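Local coordinates for protein lactose Operon Repressor (Escherichia coli, PDB 1JYE) that probably represses transcription of the lactose operon by binding operator DNA and lets go when a sugar inducer occupies its core domain, at residues A[244-247]-A[248-251]. The protein carries 1 engineered substitution. Numbering follows the deposited sequence.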
ATOM      1  N   VAL A 244      -4.255   3.032  18.715  1.00 12.51           N
ATOM      2  CA  VAL A 244      -4.945   2.876  17.434  1.00 13.74           C
ATOM      3  C   VAL A 244      -4.529   1.577  16.738  1.00 12.43           C
ATOM      4  O   VAL A 244      -3.354   1.211  16.743  1.00 12.68           O
ATOM      5  CB  VAL A 244      -4.665   4.101  16.533  1.00 13.34           C
ATOM      6  CG1 VAL A 244      -5.487   4.016  15.259  1.00 14.64           C
ATOM      7  CG2 VAL A 244      -5.000   5.378  17.299  1.00 17.01           C
ATOM      8  N   ALA A 245      -5.505   0.899  16.133  1.00 13.04           N
ATOM      9  CA  ALA A 245      -5.299  -0.405  15.509  1.00 12.38           C
ATOM     10  C   ALA A 245      -4.308  -0.523  14.354  1.00 12.29           C
ATOM     11  O   ALA A 245      -3.835  -1.619  14.067  1.00 12.99           O
ATOM     12  CB  ALA A 245      -6.650  -1.006  15.112  1.00 15.40           C
ATOM     13  N   ASN A 246      -4.026   0.574  13.665  1.00 12.69           N
ATOM     14  CA  ASN A 246      -3.012   0.521  12.617  1.00 12.16           C
ATOM     15  C   ASN A 246      -2.509   1.921  12.332  1.00 12.14           C
ATOM     16  O   ASN A 246      -3.089   2.901  12.794  1.00 12.71           O
ATOM     17  CB  ASN A 246      -3.510  -0.229  11.356  1.00 12.76           C
ATOM     18  CG  ASN A 246      -4.394   0.608  10.445  1.00 11.82           C
ATOM     19  OD1 ASN A 246      -4.933   1.634  10.837  1.00 16.14           O
ATOM     20  ND2 ASN A 246      -4.561   0.136   9.206  1.00 14.67           N
ATOM     21  N   ASP A 247      -1.401   2.019  11.610  1.00 11.82           N
ATOM     22  CA  ASP A 247      -0.815   3.320  11.342  1.00 13.30           C
ATOM     23  C   ASP A 247      -1.678   4.253  10.507  1.00 11.54           C
ATOM     24  O   ASP A 247      -1.690   5.457  10.744  1.00 12.93           O
ATOM     25  CB  ASP A 247       0.563   3.147  10.698  1.00 13.18           C
ATOM     26  CG  ASP A 247       1.574   2.524  11.646  1.00 15.60           C
ATOM     27  OD1 ASP A 247       1.316   2.508  12.873  1.00 15.04           O
ATOM     28  OD2 ASP A 247       2.631   2.060  11.172  1.00 16.73           O
ATOM     29  N   GLN A 248      -2.404   3.714   9.536  1.00 13.03           N
ATOM     30  CA  GLN A 248      -3.249   4.563   8.711  1.00 14.36           C
ATOM     31  C   GLN A 248      -4.383   5.178   9.524  1.00 13.60           C
ATOM     32  O   GLN A 248      -4.679   6.358   9.375  1.00 13.00           O
ATOM     33  CB  GLN A 248      -3.789   3.776   7.521  1.00 15.34           C
ATOM     34  CG  GLN A 248      -2.725   3.520   6.466  1.00 18.85           C
ATOM     35  CD  GLN A 248      -3.108   2.414   5.519  1.00 20.17           C
ATOM     36  OE1 GLN A 248      -3.111   1.243   5.891  1.00 22.75           O
ATOM     37  NE2 GLN A 248      -3.446   2.777   4.286  1.00 22.74           N
ATOM     38  N   MET A 249      -5.021   4.395  10.389  1.00 14.04           N
ATOM     39  CA  MET A 249      -6.077   4.976  11.204  1.00 13.38           C
ATOM     40  C   MET A 249      -5.443   5.976  12.164  1.00 13.09           C
ATOM     41  O   MET A 249      -6.060   6.978  12.518  1.00 13.75           O
ATOM     42  CB  MET A 249      -6.835   3.896  11.986  1.00 12.76           C
ATOM     43  CG  MET A 249      -7.686   3.006  11.103  1.00 13.93           C
ATOM     44  SD  MET A 249      -8.854   2.018  12.051  1.00 18.06           S
ATOM     45  CE  MET A 249      -7.778   0.890  12.816  1.00 22.58           C
ATOM     46  N   ALA A 250      -4.205   5.711  12.578  1.00 12.56           N
ATOM     47  CA  ALA A 250      -3.514   6.623  13.489  1.00 12.85           C
ATOM     48  C   ALA A 250      -3.275   7.955  12.789  1.00 12.60           C
ATOM     49  O   ALA A 250      -3.363   9.014  13.409  1.00 12.46           O
ATOM     50  CB  ALA A 250      -2.187   6.024  13.956  1.00 12.72           C
ATOM     51  N   LEU A 251      -2.963   7.901  11.497  1.00 13.83           N
ATOM     52  CA  LEU A 251      -2.738   9.118  10.722  1.00 14.41           C
ATOM     53  C   LEU A 251      -4.015   9.955  10.763  1.00 14.03           C
ATOM     54  O   LEU A 251      -3.970  11.176  10.946  1.00 15.56           O
ATOM     55  CB  LEU A 251      -2.404   8.766   9.268  1.00 13.63           C
ATOM     56  CG  LEU A 251      -2.269   9.949   8.298  1.00 16.74           C
ATOM     57  CD1 LEU A 251      -0.999  10.732   8.604  1.00 18.08           C
ATOM     58  CD2 LEU A 251      -2.231   9.423   6.870  1.00 15.90           C
TER
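Asn-246 caps the first turn of helix 247-259 by turning its side-chain amide back onto Met-249. Its CG sits between the backbone N and the carbonyl carbon (chi1 80°), which brings OD1 over the open helix end to accept from Met-249 N at 2.8 Å. The N-H points fairly straight at the oxygen (160°), although the donor lies 33° off the amide's carbonyl plane. OD1 also rests against the Met-249 side chain, 3.1 Å from CG, and the two side chains run nearly perpendicular. With the oxygen engaged, ND2 faces the other way, toward the backbone O of Trp-220 and a bound glycerol, probably from the crystallisation liquor; these partners help fix which way round the amide sits. The backbone O of Asn-246 takes Ala-250 N at 3.0 Å, and Leu-251 N bonds to Asp-247 O. A leucine here would probably leave Met-249 N without its cap and Trp-220 O without the amide donor.

Alongside the first turn, Val-244 has CG1 anti to its own backbone N, which lays that methyl against the flank of the helix, 3.5 Å from Met-249 CB. Its CB lies 4.1 Å from Ala-250 CB, and both residues also pack on Val-270 of the adjacent strand 269-271. Asp-247 instead turns its carboxylate away from the turn, to Thr-288 OG1 and Thr-276 N, while the amide of Gln-248 donates to Asp-278 of the second subunit. This is an N-capped strand-to-helix junction at the end of parallel strand 241-244, in the periplasmic-binding-protein-like core, where ligands of this family typically bind between the two lobes.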